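Beta-galactosidase (Bacteroides thetaiotaomicron, PDB 5MUJ) probably hydrolyses arabinofuranosidic linkages in the plant pectin rhamnogalacturonan II, whose chain B glycan it binds on a five-bladed beta-propeller. Local coordinates at residues G157-K162 / T204-T209; K187-I192 / F222-N227; M74-Y79 / R357-A362. All blocks are in the same frame, centred on the assembly; numbering follows the deposited sequence. Where two conformers were deposited one is given.

Contact 1: residues G157-K162 / T204-T209; sequences GYEAVK and TQYKST. With 8PK (4-O-[(1R)-1-hydroxyethyl]-2-O-methyl-alpha-L-fucopyranose), chain B; RAM (alpha-L-rhamnopyranose), chain C; RAM (alpha-L-rhamnopyranose), chain D.
The side chain of E159 runs roughly perpendicular to that of Y206. The carboxylate comes to the ring obliquely, with OE1 of E159 3.5 Å from CE1 of Y206 and the two planes 39° apart. CG of E159 is anti to its carbonyl carbon (chi1 -65°), and the extended chain beyond it carries the carboxylate to the tyrosine and to the rhamnose of chain C. The other oxygen, OE2, is bonded to the hydroxyl of Y90. Y158 reaches the same rhamnose, its OH 2.8 Å from the sugar O3, which lies at the ring edge. Behind these side chains, Y158 to V161 form a type II' beta turn. It sits in the loop between strands 146-153 and 166-172 of one propeller blade. The partner strand, 204-212, is the first of the next blade, so the glycan pocket is lined across a blade boundary. A160 and T204 approach through CB and OG1, 3.9 Å apart. C10 of 8PK packs on both, 3.4 Å from CB of A160 and 3.6 Å from CG2 of T204. OG1 of T204 donates to O of Q205 over 3.0 Å and is also bonded to the backbone N of L165. A valine in place of T204 would probably leave Q205 O and L165 N without this shared partner. One water lies at the ring edge of Y206, 2.9 Å from its OH. It donates to O5 of 8PK at 2.8 Å and makes a weak bond with N of A160.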
loop_
_atom_site.group_PDB
_atom_site.type_symbol
_atom_site.label_atom_id
_atom_site.label_comp_id
_atom_site.label_asym_id
_atom_site.label_seq_id
_atom_site.Cartn_x
_atom_site.Cartn_y
_atom_site.Cartn_z
ATOM N N GLY A 157 -6.357 12.050 -14.736
ATOM C CA GLY A 157 -7.394 11.188 -14.208
ATOM C C GLY A 157 -6.934 10.290 -13.081
ATOM O O GLY A 157 -5.838 10.457 -12.480
ATOM N N TYR A 158 -7.832 9.381 -12.733
ATOM C CA TYR A 158 -7.590 8.431 -11.671
ATOM C C TYR A 158 -6.747 7.228 -12.147
ATOM O O TYR A 158 -7.175 6.457 -13.002
ATOM C CB TYR A 158 -8.899 7.946 -11.088
ATOM C CG TYR A 158 -8.745 7.140 -9.813
ATOM C CD1 TYR A 158 -8.417 7.779 -8.605
ATOM C CD2 TYR A 158 -8.927 5.756 -9.789
ATOM C CE1 TYR A 158 -8.289 7.060 -7.408
ATOM C CE2 TYR A 158 -8.786 5.032 -8.604
ATOM C CZ TYR A 158 -8.477 5.686 -7.415
ATOM O OH TYR A 158 -8.357 4.954 -6.254
ATOM N N GLU A 159 -5.574 7.088 -11.553
ATOM C CA GLU A 159 -4.636 6.003 -11.803
ATOM C C GLU A 159 -4.336 5.869 -13.300
ATOM O O GLU A 159 -3.866 6.827 -13.890
ATOM C CB GLU A 159 -5.075 4.717 -11.091
ATOM C CG GLU A 159 -5.049 4.876 -9.562
ATOM C CD GLU A 159 -5.074 3.589 -8.748
ATOM O OE1 GLU A 159 -5.481 2.533 -9.279
ATOM O OE2 GLU A 159 -4.732 3.633 -7.538
ATOM N N ALA A 160 -4.650 4.714 -13.893
ATOM C CA ALA A 160 -4.220 4.382 -15.233
ATOM C C ALA A 160 -5.274 4.644 -16.282
ATOM O O ALA A 160 -5.165 4.132 -17.376
ATOM C CB ALA A 160 -3.744 2.937 -15.309
ATOM N N VAL A 161 -6.296 5.432 -15.979
ATOM C CA VAL A 161 -7.377 5.668 -16.955
ATOM C C VAL A 161 -6.937 6.321 -18.292
ATOM O O VAL A 161 -7.524 6.009 -19.334
ATOM C CB VAL A 161 -8.544 6.465 -16.298
ATOM C CG1 VAL A 161 -8.143 7.898 -15.995
ATOM C CG2 VAL A 161 -9.800 6.435 -17.158
ATOM N N LYS A 162 -5.963 7.236 -18.261
ATOM C CA LYS A 162 -5.452 7.912 -19.485
ATOM C C LYS A 162 -4.125 7.378 -20.029
ATOM O O LYS A 162 -3.822 7.565 -21.215
ATOM C CB LYS A 162 -5.351 9.436 -19.291
ATOM C CG LYS A 162 -6.680 10.188 -19.191
ATOM C CD LYS A 162 -7.730 9.865 -20.253
ATOM C CE LYS A 162 -9.110 10.376 -19.870
ATOM N NZ LYS A 162 -9.150 11.839 -19.603
ATOM N N THR A 204 -0.129 -2.303 -16.546
ATOM C CA THR A 204 0.240 -1.146 -15.717
ATOM C C THR A 204 0.777 -1.708 -14.424
ATOM O O THR A 204 0.430 -2.810 -14.019
ATOM C CB THR A 204 -0.948 -0.183 -15.475
ATOM O OG1 THR A 204 -0.575 0.807 -14.510
ATOM C CG2 THR A 204 -2.182 -0.936 -14.981
ATOM N N GLN A 205 1.646 -0.945 -13.793
ATOM C CA GLN A 205 2.112 -1.253 -12.452
ATOM C C GLN A 205 1.312 -0.425 -11.470
ATOM O O GLN A 205 0.731 0.604 -11.825
ATOM C CB GLN A 205 3.640 -1.104 -12.354
ATOM C CG GLN A 205 4.276 -2.202 -13.283
ATOM C CD GLN A 205 5.626 -1.905 -13.884
ATOM O OE1 GLN A 205 6.293 -2.831 -14.423
ATOM N NE2 GLN A 205 5.988 -0.660 -13.940
ATOM N N TYR A 206 1.190 -0.948 -10.269
ATOM C CA TYR A 206 0.480 -0.218 -9.224
ATOM C C TYR A 206 1.401 -0.070 -7.965
ATOM O O TYR A 206 2.582 0.312 -8.124
ATOM C CB TYR A 206 -0.849 -0.853 -8.917
ATOM C CG TYR A 206 -1.867 -0.814 -10.021
ATOM C CD1 TYR A 206 -2.570 0.349 -10.295
ATOM C CD2 TYR A 206 -2.158 -1.945 -10.787
ATOM C CE1 TYR A 206 -3.548 0.413 -11.254
ATOM C CE2 TYR A 206 -3.116 -1.881 -11.784
ATOM C CZ TYR A 206 -3.798 -0.720 -12.029
ATOM O OH TYR A 206 -4.778 -0.704 -12.993
ATOM N N LYS A 207 0.900 -0.343 -6.748
ATOM C CA LYS A 207 1.722 -0.106 -5.516
ATOM C C LYS A 207 2.955 -1.005 -5.506
ATOM O O LYS A 207 2.894 -2.111 -6.105
ATOM C CB LYS A 207 0.893 -0.309 -4.222
ATOM C CG LYS A 207 1.730 -0.394 -2.965
ATOM C CD LYS A 207 0.988 -0.149 -1.646
ATOM C CE LYS A 207 1.932 -0.272 -0.457
ATOM N NZ LYS A 207 1.228 0.071 0.820
ATOM N N SER A 208 4.069 -0.509 -4.966
ATOM C CA SER A 208 5.291 -1.242 -4.678
ATOM C C SER A 208 5.785 -0.914 -3.275
ATOM O O SER A 208 5.460 0.145 -2.738
ATOM C CB SER A 208 6.395 -0.822 -5.662
ATOM O OG SER A 208 6.658 0.579 -5.507
ATOM N N THR A 209 6.562 -1.807 -2.681
ATOM C CA THR A 209 7.274 -1.514 -1.408
ATOM C C THR A 209 8.556 -2.303 -1.460
ATOM O O THR A 209 8.534 -3.479 -1.866
ATOM C CB THR A 209 6.454 -1.880 -0.157
ATOM O OG1 THR A 209 5.360 -0.975 -0.042
ATOM C CG2 THR A 209 7.292 -1.781 1.076
HETATM O O9 8PK B . -5.669 0.281 -19.280
HETATM C C8 8PK B . -5.033 -0.138 -18.078
HETATM C C10 8PK B . -3.757 0.644 -17.856
HETATM O O4 8PK B . -5.934 0.011 -16.970
HETATM C C4 8PK B . -7.188 -0.651 -17.160
HETATM C C5 8PK B . -8.259 0.096 -16.393
HETATM C C6 8PK B . -8.341 1.566 -16.823
HETATM O O5 8PK B . -7.994 0.008 -14.975
HETATM C C3 8PK B . -7.120 -2.108 -16.713
HETATM O O3 8PK B . -6.122 -2.857 -17.414
HETATM C C2 8PK B . -6.809 -2.141 -15.235
HETATM O O2 8PK B . -6.787 -3.514 -14.822
HETATM C C7 8PK B . -5.481 -4.006 -14.488
HETATM C C1 8PK B . -7.850 -1.329 -14.462
HETATM C C1 RAM C . -8.943 0.122 -8.266
HETATM C C2 RAM C . -7.947 0.867 -7.415
HETATM C C3 RAM C . -8.715 1.607 -6.322
HETATM C C4 RAM C . -9.512 0.572 -5.527
HETATM C C5 RAM C . -10.439 -0.333 -6.351
HETATM C C6 RAM C . -10.862 -1.574 -5.585
HETATM O O2 RAM C . -7.012 -0.097 -6.859
HETATM O O3 RAM C . -7.846 2.355 -5.467
HETATM O O4 RAM C . -10.363 1.263 -4.627
HETATM O O5 RAM C . -9.931 -0.727 -7.651
HETATM C C1 RAM D . -12.502 3.849 -20.528
HETATM C C2 RAM D . -11.903 4.130 -19.176
HETATM C C3 RAM D . -11.970 2.912 -18.282
HETATM C C4 RAM D . -11.290 1.727 -18.980
HETATM C C5 RAM D . -11.781 1.500 -20.414
HETATM C C6 RAM D . -10.844 0.583 -21.201
HETATM O O2 RAM D . -10.543 4.485 -19.450
HETATM O O3 RAM D . -11.317 3.253 -17.049
HETATM O O4 RAM D . -11.869 0.774 -18.085
HETATM O O5 RAM D . -11.871 2.718 -21.150
HETATM O O HOH W 1 -6.198 1.691 -13.623
#

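Contact 2: residues K187-I192 / F222-N227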
loop_
_atom_site.group_PDB
_atom_site.type_symbol
_atom_site.label_atom_id
_atom_site.label_comp_id
_atom_site.label_asym_id
_atom_site.label_seq_id
_atom_site.Cartn_x
_atom_site.Cartn_y
_atom_site.Cartn_z
ATOM N N LYS A 187 13.751 8.591 -14.947
ATOM C CA LYS A 187 13.231 7.419 -15.591
ATOM C C LYS A 187 12.593 6.536 -14.508
ATOM O O LYS A 187 13.059 6.533 -13.360
ATOM C CB LYS A 187 14.396 6.663 -16.260
ATOM C CG LYS A 187 15.445 6.074 -15.299
ATOM C CD LYS A 187 16.788 5.769 -15.963
ATOM C CE LYS A 187 16.820 4.412 -16.655
ATOM N NZ LYS A 187 17.844 4.324 -17.746
ATOM N N PRO A 188 11.543 5.767 -14.862
ATOM C CA PRO A 188 11.105 4.759 -13.902
ATOM C C PRO A 188 12.188 3.722 -13.638
ATOM O O PRO A 188 13.072 3.518 -14.479
ATOM C CB PRO A 188 9.898 4.108 -14.569
ATOM C CG PRO A 188 9.860 4.564 -15.972
ATOM C CD PRO A 188 10.798 5.717 -16.141
ATOM N N ILE A 189 12.108 3.045 -12.506
ATOM C CA ILE A 189 12.975 1.895 -12.229
ATOM C C ILE A 189 12.428 0.563 -12.757
ATOM O O ILE A 189 13.212 -0.350 -13.037
ATOM C CB ILE A 189 13.407 1.781 -10.740
ATOM C CG1 ILE A 189 12.217 1.869 -9.751
ATOM C CG2 ILE A 189 14.521 2.791 -10.472
ATOM C CD1 ILE A 189 12.563 1.337 -8.375
ATOM N N LEU A 190 11.107 0.448 -12.871
ATOM C CA LEU A 190 10.465 -0.660 -13.576
ATOM C C LEU A 190 9.380 -0.070 -14.424
ATOM O O LEU A 190 8.705 0.884 -14.047
ATOM C CB LEU A 190 9.832 -1.722 -12.677
ATOM C CG LEU A 190 10.590 -2.429 -11.531
ATOM C CD1 LEU A 190 11.346 -1.489 -10.634
ATOM C CD2 LEU A 190 9.594 -3.196 -10.692
ATOM N N SER A 191 9.124 -0.697 -15.553
ATOM C CA SER A 191 8.079 -0.220 -16.437
ATOM C C SER A 191 7.546 -1.420 -17.190
ATOM O O SER A 191 8.228 -2.442 -17.255
ATOM C CB SER A 191 8.642 0.850 -17.367
ATOM O OG SER A 191 7.940 0.929 -18.601
ATOM N N ILE A 192 6.348 -1.269 -17.740
ATOM C CA ILE A 192 5.683 -2.330 -18.567
ATOM C C ILE A 192 6.353 -2.599 -19.947
ATOM O O ILE A 192 6.114 -3.629 -20.553
ATOM C CB ILE A 192 4.178 -2.005 -18.822
ATOM C CG1 ILE A 192 4.024 -0.875 -19.871
ATOM C CG2 ILE A 192 3.451 -1.713 -17.501
ATOM C CD1 ILE A 192 2.642 -0.537 -20.350
ATOM N N PHE A 222 17.776 -6.182 -1.621
ATOM C CA PHE A 222 16.564 -5.355 -1.783
ATOM C C PHE A 222 15.490 -6.138 -2.521
ATOM O O PHE A 222 15.697 -6.592 -3.645
ATOM C CB PHE A 222 16.886 -4.005 -2.452
ATOM C CG PHE A 222 17.877 -3.183 -1.667
ATOM C CD1 PHE A 222 17.564 -2.728 -0.376
ATOM C CD2 PHE A 222 19.116 -2.876 -2.194
ATOM C CE1 PHE A 222 18.485 -1.993 0.356
ATOM C CE2 PHE A 222 20.026 -2.138 -1.475
ATOM C CZ PHE A 222 19.719 -1.691 -0.205
ATOM N N VAL A 223 14.358 -6.298 -1.850
ATOM C CA VAL A 223 13.253 -7.089 -2.349
ATOM C C VAL A 223 12.010 -6.265 -2.493
ATOM O O VAL A 223 11.517 -5.787 -1.498
ATOM C CB VAL A 223 12.955 -8.287 -1.401
ATOM C CG1 VAL A 223 11.754 -9.096 -1.886
ATOM C CG2 VAL A 223 14.187 -9.176 -1.211
HETATM N N MSE A 224 11.500 -6.106 -3.682
HETATM C CA MSE A 224 10.326 -5.352 -3.961
HETATM C C MSE A 224 9.122 -6.216 -4.139
HETATM O O MSE A 224 9.171 -7.152 -4.886
HETATM C CB MSE A 224 10.556 -4.504 -5.202
HETATM C CG MSE A 224 9.299 -3.770 -5.487
HETATM SE SE MSE A 224 9.333 -2.869 -7.265
HETATM C CE MSE A 224 10.917 -1.714 -7.113
ATOM N N PHE A 225 8.036 -5.929 -3.415
ATOM C CA PHE A 225 6.783 -6.568 -3.540
ATOM C C PHE A 225 5.889 -5.520 -4.222
ATOM O O PHE A 225 5.779 -4.418 -3.849
ATOM C CB PHE A 225 6.123 -7.080 -2.207
ATOM C CG PHE A 225 6.587 -8.425 -1.765
ATOM C CD1 PHE A 225 7.817 -8.581 -1.237
ATOM C CD2 PHE A 225 5.813 -9.574 -1.950
ATOM C CE1 PHE A 225 8.266 -9.785 -0.859
ATOM C CE2 PHE A 225 6.299 -10.818 -1.570
ATOM C CZ PHE A 225 7.510 -10.909 -0.977
ATOM N N TYR A 226 5.328 -5.885 -5.363
ATOM C CA TYR A 226 4.473 -4.958 -6.117
ATOM C C TYR A 226 3.332 -5.651 -6.825
ATOM O O TYR A 226 3.414 -6.849 -7.134
ATOM C CB TYR A 226 5.267 -4.099 -7.123
ATOM C CG TYR A 226 5.877 -4.772 -8.350
ATOM C CD1 TYR A 226 6.942 -5.663 -8.227
ATOM C CD2 TYR A 226 5.441 -4.416 -9.617
ATOM C CE1 TYR A 226 7.550 -6.205 -9.362
ATOM C CE2 TYR A 226 6.005 -4.997 -10.752
ATOM C CZ TYR A 226 7.068 -5.876 -10.592
ATOM O OH TYR A 226 7.710 -6.445 -11.688
ATOM N N ASN A 227 2.241 -4.926 -7.025
ATOM C CA ASN A 227 1.095 -5.452 -7.764
ATOM C C ASN A 227 0.952 -4.719 -9.099
ATOM O O ASN A 227 1.443 -3.620 -9.305
ATOM C CB ASN A 227 -0.224 -5.527 -6.931
ATOM C CG ASN A 227 -0.657 -4.194 -6.352
ATOM O OD1 ASN A 227 -0.040 -3.699 -5.394
ATOM N ND2 ASN A 227 -1.782 -3.665 -6.850
#
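The Y226 ring carries L190 on one face. CD2 of the leucine stands 4.0 Å from the ring centroid and 22° off the normal, a CH-pi contact. It is offset toward the hydroxyl end, and its closest ring atom is CZ of Y226, at 3.7 Å. The W200 ring also meets Y226, with the planes at about 50°. The phenol OH is bonded to E201, which helps to fix the outer end of the ring. The same leucine meets M224, a selenomethionine, tip to tip. CD2 of L190 is 3.5 Å from SE of M224, and CD1 of L190 is 3.6 Å from CE of M224. M224 runs extended from the backbone and then bends at chi3 (-57°). This bend turns CE away from the tyrosine and toward I189. CD1 of I189 lies 3.7 Å from CE of M224. I189 and L190 form a classic beta bulge against V167 of strand 166-172. The bulge belongs to the segment that leads from one propeller blade into the next. Strand 222-231 is the second strand of that next blade, so the contact packs the connecting segment, bonded to V167 of one blade, on the sheet of the next. W253 touches both I189 and M224 and adds to the apolar cluster. The backbone O of L190 accepts a weak hydrogen bond from NE2 of Q205.

Contact 3: residues M74-Y79 / R357-A362; sequences MTYVVY and RGIAIA. With RAM (alpha-L-rhamnopyranose), chain C.
I359 meets M74 and Y76 across the boundary between the last and first propeller blades. Its strand, 357-363, begins with R357, which reaches into the glycan pocket. The arginine leaves the backbone extended and bends at chi3 (-62°). This bend presents the guanidinium edge to the rhamnose of chain C. NH1 and NH2 of R357 both donate to O4 of the sugar, each over 2.9 Å, with N-H...O angles of 145° and 147°. NH1 also makes a salt bridge with D61, so the acid helps to hold the guanidinium for the sugar. Two residues on, I359 points toward strand 71-79. Its CD1 carries the contact, 3.5 Å from CB of Y76 and 3.9 Å from SE of M74, a selenomethionine. The side chains of M74 and I359 lie alongside each other, pointing opposite ways. Y76 is met mainly at its base, because the ring turns off to the far side, where its OH is hydrogen-bonded to T105. I60, of the neighbouring strand 59-68, touches both Y76 and I359. Further on, I361 packs on F347 of its own sheet, a residue that M74 touches as well. The join between the blades here is apolar and rests on the fit of methyl, methylene and selenium surfaces, while the directional bonds to the sugar are made at the R357 end of the strand.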
loop_
_atom_site.group_PDB
_atom_site.type_symbol
_atom_site.label_atom_id
_atom_site.label_comp_id
_atom_site.label_asym_id
_atom_site.label_seq_id
_atom_site.Cartn_x
_atom_site.Cartn_y
_atom_site.Cartn_z
HETATM N N MSE A 74 2.695 9.562 8.765
HETATM C CA MSE A 74 1.958 8.811 7.741
HETATM C C MSE A 74 2.091 9.520 6.423
HETATM O O MSE A 74 1.677 10.655 6.276
HETATM C CB MSE A 74 0.470 8.716 8.108
HETATM C CG MSE A 74 -0.278 7.848 7.082
HETATM SE SE MSE A 74 -2.181 8.232 7.159
HETATM C CE MSE A 74 -2.488 7.712 9.033
ATOM N N THR A 75 2.630 8.812 5.428
ATOM C CA THR A 75 2.496 9.316 4.031
ATOM C C THR A 75 1.197 8.782 3.466
ATOM O O THR A 75 0.720 7.761 3.899
ATOM C CB THR A 75 3.653 8.961 3.030
ATOM O OG1 THR A 75 3.894 7.538 2.997
ATOM C CG2 THR A 75 4.899 9.659 3.332
ATOM N N TYR A 76 0.595 9.568 2.588
ATOM C CA TYR A 76 -0.636 9.184 1.888
ATOM C C TYR A 76 -0.748 9.883 0.522
ATOM O O TYR A 76 -0.046 10.845 0.249
ATOM C CB TYR A 76 -1.871 9.409 2.754
ATOM C CG TYR A 76 -2.139 10.863 3.121
ATOM C CD1 TYR A 76 -2.930 11.671 2.305
ATOM C CD2 TYR A 76 -1.643 11.415 4.324
ATOM C CE1 TYR A 76 -3.174 13.001 2.603
ATOM C CE2 TYR A 76 -1.899 12.758 4.648
ATOM C CZ TYR A 76 -2.699 13.520 3.830
ATOM O OH TYR A 76 -2.967 14.834 4.126
ATOM N N VAL A 77 -1.592 9.333 -0.349
ATOM C CA VAL A 77 -1.772 9.932 -1.647
ATOM C C VAL A 77 -3.113 10.676 -1.683
ATOM O O VAL A 77 -4.087 10.302 -1.007
ATOM C CB VAL A 77 -1.656 8.894 -2.802
ATOM C CG1 VAL A 77 -0.311 8.177 -2.668
ATOM C CG2 VAL A 77 -2.851 7.928 -2.834
ATOM N N VAL A 78 -3.128 11.748 -2.443
ATOM C CA VAL A 78 -4.295 12.528 -2.703
ATOM C C VAL A 78 -4.538 12.527 -4.244
ATOM O O VAL A 78 -3.633 12.807 -5.055
ATOM C CB VAL A 78 -4.112 13.982 -2.233
ATOM C CG1 VAL A 78 -5.248 14.861 -2.713
ATOM C CG2 VAL A 78 -3.993 14.057 -0.697
ATOM N N TYR A 79 -5.762 12.248 -4.623
ATOM C CA TYR A 79 -6.249 12.436 -6.010
ATOM C C TYR A 79 -7.199 13.618 -5.966
ATOM O O TYR A 79 -8.086 13.648 -5.091
ATOM C CB TYR A 79 -6.972 11.180 -6.504
ATOM C CG TYR A 79 -7.729 11.412 -7.787
ATOM C CD1 TYR A 79 -7.048 11.564 -8.999
ATOM C CD2 TYR A 79 -9.103 11.501 -7.801
ATOM C CE1 TYR A 79 -7.729 11.823 -10.164
ATOM C CE2 TYR A 79 -9.799 11.734 -8.978
ATOM C CZ TYR A 79 -9.097 11.896 -10.162
ATOM O OH TYR A 79 -9.733 12.106 -11.363
ATOM N N ARG A 357 -13.596 9.036 -0.251
ATOM C CA ARG A 357 -12.449 8.186 -0.001
ATOM C C ARG A 357 -11.488 8.824 0.997
ATOM O O ARG A 357 -10.960 9.905 0.769
ATOM C CB ARG A 357 -11.738 7.908 -1.328
ATOM C CG ARG A 357 -10.523 7.008 -1.193
ATOM C CD ARG A 357 -9.964 6.556 -2.558
ATOM N NE ARG A 357 -10.884 5.746 -3.369
ATOM C CZ ARG A 357 -10.685 4.468 -3.748
ATOM N NH1 ARG A 357 -9.600 3.804 -3.397
ATOM N NH2 ARG A 357 -11.631 3.839 -4.432
ATOM N N GLY A 358 -11.186 8.079 2.045
ATOM C CA GLY A 358 -10.239 8.506 3.073
ATOM C C GLY A 358 -9.599 7.332 3.752
ATOM O O GLY A 358 -9.823 6.173 3.353
ATOM N N ILE A 359 -8.780 7.624 4.759
ATOM C CA ILE A 359 -8.036 6.630 5.512
ATOM C C ILE A 359 -8.680 6.522 6.888
ATOM O O ILE A 359 -8.921 7.551 7.564
ATOM C CB ILE A 359 -6.553 6.997 5.639
ATOM C CG1 ILE A 359 -5.897 6.908 4.254
ATOM C CG2 ILE A 359 -5.792 6.102 6.622
ATOM C CD1 ILE A 359 -4.557 7.605 4.105
ATOM N N ALA A 360 -8.962 5.293 7.315
ATOM C CA ALA A 360 -9.552 4.980 8.651
ATOM C C ALA A 360 -8.685 4.000 9.426
ATOM O O ALA A 360 -7.691 3.462 8.921
ATOM C CB ALA A 360 -10.913 4.430 8.519
ATOM N N ILE A 361 -9.040 3.805 10.696
ATOM C CA ILE A 361 -8.304 2.921 11.569
ATOM C C ILE A 361 -9.203 1.931 12.293
ATOM O O ILE A 361 -10.269 2.309 12.794
ATOM C CB ILE A 361 -7.581 3.718 12.662
ATOM C CG1 ILE A 361 -7.020 4.987 12.067
ATOM C CG2 ILE A 361 -6.466 2.891 13.260
ATOM C CD1 ILE A 361 -6.282 5.814 13.095
ATOM N N ALA A 362 -8.737 0.693 12.425
ATOM C CA ALA A 362 -9.382 -0.286 13.303
ATOM C C ALA A 362 -8.331 -0.759 14.339
ATOM O O ALA A 362 -7.136 -0.738 14.072
ATOM C CB ALA A 362 -9.951 -1.447 12.485
HETATM C C1 RAM C . -8.943 0.122 -8.266
HETATM C C2 RAM C . -7.947 0.867 -7.415
HETATM C C3 RAM C . -8.715 1.607 -6.322
HETATM C C4 RAM C . -9.512 0.572 -5.527
HETATM C C5 RAM C . -10.439 -0.333 -6.351
HETATM C C6 RAM C . -10.862 -1.574 -5.585
HETATM O O2 RAM C . -7.012 -0.097 -6.859
HETATM O O3 RAM C . -7.846 2.355 -5.467
HETATM O O4 RAM C . -10.363 1.263 -4.627
HETATM O O5 RAM C . -9.931 -0.727 -7.651
#

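Overall arrangement
After the N-terminal helix 31-41, strand 45-51 joins the last blade's sheet beside strand 357-363. Next comes 74-79, in the first blade. Its partner, 357-362, lies near the C terminus, so contact 3 closes a loop that holds both other contacts and joins the two ends of the propeller ring. Inside it, contact 1 starts at 157-162 and contact 2 at 187-192, before 204-209 and 222-227 complete them in the same order. These two loops therefore cross, and both end on neighbouring strands of one sheet. Contacts 1 and 3 share the rhamnose of chain C. Contacts 2 and 3 lie on opposite sides of the chain's centre, their own centres about 22 Å apart.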